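Local coordinates for protein arylesterase (Agrobacterium tumefaciens, PDB 3DCI) that probably hydrolyses ester bonds as an arylesterase-like member of the SGNH (GDSL) hydrolase family, and carries a bound zinc ion, at residues A[209-212]-A[213-216]; A[172-175]-A[176-179]. All blocks are in the same frame, centred on the assembly; numbering follows the deposited sequence. Where two conformers were deposited one is given.

Interaction 1: A[209-212]-A[213-216]. With ACY (acetic acid), chain M.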
ATOM      1  N   HIS A 209      11.407  14.861 -23.894  1.00 29.98           N
ATOM      2  CA  HIS A 209      11.128  16.101 -23.176  1.00 30.41           C
ATOM      3  C   HIS A 209      11.100  17.317 -24.082  1.00 30.08           C
ATOM      4  O   HIS A 209      11.399  17.208 -25.255  1.00 29.37           O
ATOM      5  CB  HIS A 209      12.142  16.280 -22.036  1.00 31.52           C
ATOM      6  CG  HIS A 209      12.011  15.229 -20.986  1.00 33.89           C
ATOM      7  ND1 HIS A 209      12.832  14.121 -20.938  1.00 35.97           N
ATOM      8  CD2 HIS A 209      11.102  15.072 -19.996  1.00 35.58           C
ATOM      9  CE1 HIS A 209      12.443  13.335 -19.947  1.00 37.93           C
ATOM     10  NE2 HIS A 209      11.397  13.888 -19.356  1.00 35.45           N
ATOM     11  N   LEU A 210      10.712  18.459 -23.517  1.00 29.86           N
ATOM     12  CA  LEU A 210      10.497  19.697 -24.276  1.00 29.81           C
ATOM     13  C   LEU A 210      11.506  20.790 -23.914  1.00 29.44           C
ATOM     14  O   LEU A 210      11.791  21.012 -22.736  1.00 28.49           O
ATOM     15  CB  LEU A 210       9.081  20.221 -24.019  1.00 29.35           C
ATOM     16  CG  LEU A 210       7.937  19.275 -24.336  1.00 30.02           C
ATOM     17  CD1 LEU A 210       6.632  19.819 -23.735  1.00 31.81           C
ATOM     18  CD2 LEU A 210       7.850  19.109 -25.842  1.00 30.76           C
ATOM     19  N   ASP A 211      12.049  21.475 -24.919  1.00 29.88           N
ATOM     20  CA  ASP A 211      12.876  22.636 -24.640  1.00 30.07           C
ATOM     21  C   ASP A 211      11.986  23.794 -24.132  1.00 29.95           C
ATOM     22  O   ASP A 211      10.753  23.662 -24.085  1.00 29.50           O
ATOM     23  CB  ASP A 211      13.783  23.005 -25.824  1.00 30.97           C
ATOM     24  CG  ASP A 211      13.040  23.452 -27.061  1.00 32.78           C
ATOM     25  OD1 ASP A 211      11.847  23.804 -27.004  1.00 33.15           O
ATOM     26  OD2 ASP A 211      13.706  23.481 -28.118  1.00 38.01           O
ATOM     27  N   ALA A 212      12.609  24.893 -23.714  1.00 29.52           N
ATOM     28  CA  ALA A 212      11.878  26.018 -23.099  1.00 30.01           C
ATOM     29  C   ALA A 212      10.848  26.625 -24.048  1.00 29.65           C
ATOM     30  O   ALA A 212       9.731  26.951 -23.631  1.00 29.46           O
ATOM     31  CB  ALA A 212      12.874  27.120 -22.628  1.00 30.08           C
ATOM     32  N   SER A 213      11.245  26.770 -25.316  1.00 29.25           N
ATOM     33  CA  SER A 213      10.400  27.338 -26.357  1.00 29.34           C
ATOM     34  C   SER A 213       9.133  26.558 -26.596  1.00 28.79           C
ATOM     35  O   SER A 213       8.048  27.133 -26.702  1.00 28.25           O
ATOM     36  CB  SER A 213      11.154  27.362 -27.685  1.00 29.66           C
ATOM     37  OG  SER A 213      12.358  28.067 -27.551  1.00 31.60           O
ATOM     38  N   ALA A 214       9.288  25.241 -26.713  1.00 28.27           N
ATOM     39  CA  ALA A 214       8.173  24.351 -26.975  1.00 27.93           C
ATOM     40  C   ALA A 214       7.256  24.306 -25.746  1.00 27.78           C
ATOM     41  O   ALA A 214       6.025  24.193 -25.871  1.00 26.36           O
ATOM     42  CB  ALA A 214       8.702  22.974 -27.290  1.00 28.75           C
ATOM     43  N   THR A 215       7.865  24.393 -24.560  1.00 27.21           N
ATOM     44  CA  THR A 215       7.118  24.405 -23.327  1.00 26.70           C
ATOM     45  C   THR A 215       6.228  25.661 -23.240  1.00 26.64           C
ATOM     46  O   THR A 215       5.016  25.568 -22.963  1.00 25.91           O
ATOM     47  CB  THR A 215       8.037  24.224 -22.088  1.00 26.80           C
ATOM     48  OG1 THR A 215       8.834  23.038 -22.264  1.00 27.20           O
ATOM     49  CG2 THR A 215       7.182  24.022 -20.808  1.00 27.45           C
ATOM     50  N   ALA A 216       6.815  26.814 -23.504  1.00 26.13           N
ATOM     51  CA  ALA A 216       6.083  28.072 -23.460  1.00 26.34           C
ATOM     52  C   ALA A 216       4.998  28.139 -24.538  1.00 26.40           C
ATOM     53  O   ALA A 216       3.944  28.735 -24.304  1.00 26.53           O
ATOM     54  CB  ALA A 216       7.044  29.248 -23.602  1.00 25.51           C
TER
HETATM   55  C   ACY M 220       8.448  12.648 -17.531  1.00 31.61           C
HETATM   56  O   ACY M 220       7.803  12.809 -16.494  1.00 29.96           O
HETATM   57  OXT ACY M 220       9.670  12.404 -17.505  1.00 33.12           O
HETATM   58  CH3 ACY M 220       7.767  12.728 -18.884  1.00 32.23           C
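One carbonyl oxygen, D211 O, takes two bonds from a single residue: T215 gives it both its backbone N and its hydroxyl. The OG1-to-O distance is 2.7 Å, with the hydroxyl approaching from above the carbonyl plane, 41° out of it, while T215 N lies closer to that plane. With chi1 at -54°, T215 has OG1 beside its own backbone N, and this brings both donors round to the same acceptor. The hydroxyl also lies 3.3 Å from L210 CB, where the two side chains cross obliquely; the leucine's CD2 rests at the methyl of A214.

D211 also caps the helix. Its CG sits between the backbone N and the carbonyl carbon (chi1 65°), and OD1 reaches A214 N at 2.9 Å, met nearly along the C-O axis. D211 is thus the N-cap of helix 212-229, the final helix of this SGNH hydrolase; T215 N to D211 O is its first main-chain bond, A216 N to A212 O (2.9 Å) the next.

Two residues before the cap, H209 holds an acetate, probably from the crystallisation liquor: NE2 donates to OXT at 2.9 Å, in the plane of the ring. D206 binds ND1 on the other side of the imidazole, and S32 OG lies near NE2, consistent with a Ser-His-Asp catalytic triad. S32 N, G72 N and N112 ND2 also grip the acetate, consistent with the family's oxyanion hole.

Interaction 2: A[172-175]-A[176-179]; sequences IEQS and MRLA
Q174 and R177 carry the polar side-chain contact, running alongside each other in the same direction. R177 NH1 donates to Q174 OE1 at 2.9 Å, close to the guanidinium plane, and it meets a lone pair in the plane of the amide carbonyl. The two flat groups nevertheless stand 83° apart. Bends at chi2 of Q174 (-61°) and chi3 of R177 (69°) bring the ends together. Each has a second partner at the start of helix 122-138: A122 N also donates to OE1, and NH1 makes a salt bridge to E123, so the pair is pinned to that helix.

The apolar contact is between I172 and selenomethionine M176, one turn on. Their side chains are neighbours along the helix face, CG2 against CE at 3.4 Å in the conformer modelled here, a closeness that is doubtful because M176 has two conformers.

The remaining bonds centre on the main chain. I172 O accepts from M176 N at 3.1 Å and from a side-chain donor, S175 OG, at a short 2.5 Å; the serine hydroxyl, folded back over its own turn, is in addition bonded to C158 N. R177 N bonds to Q174 O at 3.0 Å. The bond from L178 N to S175 O, at 3.3 Å, is weak.

A water takes over where the chain changes course: it donates to S175 O at 2.8 Å and accepts from A179 N, joining residues four apart. The whole is a tight junction between two consecutive helices, made by a type I beta turn from S175 to L178, in which the short helix 172-175 passes into helix 178-189, packed beside helix 122-138 in the alpha/beta fold of the SGNH hydrolase.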
ATOM      1  N   ILE A 172       7.520   5.465 -30.630  1.00 29.59           N
ATOM      2  CA  ILE A 172       6.999   6.667 -31.285  1.00 29.57           C
ATOM      3  C   ILE A 172       5.553   6.474 -31.731  1.00 29.26           C
ATOM      4  O   ILE A 172       4.690   7.302 -31.454  1.00 29.15           O
ATOM      5  CB  ILE A 172       7.852   7.058 -32.512  1.00 29.71           C
ATOM      6  CG1 ILE A 172       9.219   7.567 -32.060  1.00 29.67           C
ATOM      7  CG2 ILE A 172       7.149   8.152 -33.346  1.00 29.37           C
ATOM      8  CD1 ILE A 172      10.167   7.921 -33.223  1.00 29.92           C
ATOM      9  N   GLU A 173       5.304   5.351 -32.397  1.00 28.95           N
ATOM     10  CA  GLU A 173       3.982   5.108 -32.963  0.50 28.89           C
ATOM     11  C   GLU A 173       2.913   5.013 -31.873  1.00 28.53           C
ATOM     12  O   GLU A 173       1.789   5.479 -32.080  1.00 28.16           O
ATOM     13  CB  GLU A 173       3.980   3.897 -33.901  0.50 28.83           C
ATOM     14  CG  GLU A 173       4.578   4.216 -35.291  0.50 29.38           C
ATOM     15  CD  GLU A 173       4.314   3.139 -36.339  0.50 29.86           C
ATOM     16  OE1 GLU A 173       3.410   2.299 -36.133  0.50 31.36           O
ATOM     17  OE2 GLU A 173       5.006   3.131 -37.387  0.50 31.83           O
ATOM     18  N   GLN A 174       3.256   4.466 -30.709  1.00 27.88           N
ATOM     19  CA  GLN A 174       2.305   4.442 -29.595  1.00 28.44           C
ATOM     20  C   GLN A 174       2.020   5.842 -29.038  1.00 28.12           C
ATOM     21  O   GLN A 174       0.882   6.140 -28.736  1.00 27.02           O
ATOM     22  CB  GLN A 174       2.776   3.527 -28.469  1.00 27.98           C
ATOM     23  CG  GLN A 174       2.801   2.049 -28.882  1.00 29.15           C
ATOM     24  CD  GLN A 174       1.428   1.526 -29.270  1.00 29.78           C
ATOM     25  OE1 GLN A 174       0.436   1.808 -28.598  1.00 31.65           O
ATOM     26  NE2 GLN A 174       1.364   0.765 -30.351  1.00 29.39           N
ATOM     27  N   SER A 175       3.053   6.675 -28.887  1.00 28.64           N
ATOM     28  CA  SER A 175       2.878   8.045 -28.418  1.00 29.38           C
ATOM     29  C   SER A 175       1.961   8.851 -29.349  1.00 29.86           C
ATOM     30  O   SER A 175       1.251   9.749 -28.897  1.00 28.82           O
ATOM     31  CB  SER A 175       4.227   8.746 -28.296  1.00 29.07           C
ATOM     32  OG  SER A 175       4.822   8.945 -29.569  1.00 30.62           O
HETATM   33  N   MSE A 176       1.997   8.513 -30.646  1.00 30.59           N
HETATM   34  CA  MSE A 176       1.201   9.197 -31.664  0.70 31.43           C
HETATM   35  C   MSE A 176      -0.272   8.796 -31.604  1.00 30.73           C
HETATM   36  O   MSE A 176      -1.133   9.451 -32.208  1.00 31.23           O
HETATM   37  CB  MSE A 176       1.757   8.892 -33.060  0.70 31.78           C
HETATM   38  CG  MSE A 176       3.100   9.550 -33.386  0.70 32.36           C
HETATM   39 SE   MSE A 176       3.670   9.013 -35.162  0.60 39.15          SE
HETATM   40  CE  MSE A 176       5.275  10.114 -35.375  0.70 34.88           C
ATOM     41  N   ARG A 177      -0.573   7.719 -30.888  1.00 30.01           N
ATOM     42  CA  ARG A 177      -1.946   7.278 -30.691  1.00 29.85           C
ATOM     43  C   ARG A 177      -2.658   8.049 -29.573  1.00 28.81           C
ATOM     44  O   ARG A 177      -3.877   7.963 -29.435  1.00 27.85           O
ATOM     45  CB  ARG A 177      -2.004   5.777 -30.362  1.00 29.67           C
ATOM     46  CG  ARG A 177      -1.594   4.803 -31.481  1.00 30.35           C
ATOM     47  CD  ARG A 177      -1.619   3.354 -30.931  1.00 30.96           C
ATOM     48  NE  ARG A 177      -2.987   2.891 -30.637  1.00 33.30           N
ATOM     49  CZ  ARG A 177      -3.321   1.891 -29.803  1.00 33.93           C
ATOM     50  NH1 ARG A 177      -2.396   1.201 -29.126  1.00 33.79           N
ATOM     51  NH2 ARG A 177      -4.609   1.566 -29.639  1.00 31.95           N
ATOM     52  N   LEU A 178      -1.907   8.775 -28.750  1.00 28.24           N
ATOM     53  CA  LEU A 178      -2.501   9.433 -27.596  1.00 27.81           C
ATOM     54  C   LEU A 178      -3.490  10.525 -28.008  1.00 27.51           C
ATOM     55  O   LEU A 178      -4.574  10.619 -27.426  1.00 27.96           O
ATOM     56  CB  LEU A 178      -1.427   9.991 -26.648  1.00 27.62           C
ATOM     57  CG  LEU A 178      -0.549   8.956 -25.938  1.00 28.42           C
ATOM     58  CD1 LEU A 178       0.553   9.630 -25.091  1.00 28.11           C
ATOM     59  CD2 LEU A 178      -1.379   8.028 -25.059  1.00 27.99           C
ATOM     60  N   ALA A 179      -3.145  11.329 -29.011  1.00 27.13           N
ATOM     61  CA  ALA A 179      -4.043  12.406 -29.472  1.00 26.76           C
ATOM     62  C   ALA A 179      -5.423  11.869 -29.914  1.00 26.40           C
ATOM     63  O   ALA A 179      -6.442  12.229 -29.313  1.00 26.56           O
ATOM     64  CB  ALA A 179      -3.405  13.222 -30.561  1.00 26.01           C
TER
HETATM   65  O   HOH W   1      -0.419  11.783 -29.804  1.00 25.99           O

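Overall arrangement
From the N terminus, the chain first builds four of the five strands of the parallel sheet, with helix 122-138 leading into strand 149-154. Interaction 2 follows that strand, at the turn from helix 172-175 into helix 178-189. The chain then adds the edge strand 192-195 and a loop, and interaction 1 begins helix 212-229. The two contacts are in series, neither nested nor crossed, and each is a local turn that closes no long loop. Their centres lie 19 Å apart and their nearest atoms about 10 Å apart. Interaction 2 ties neighbouring helices together, whereas interaction 1 joins the loop of the probable catalytic histidine to the last helix.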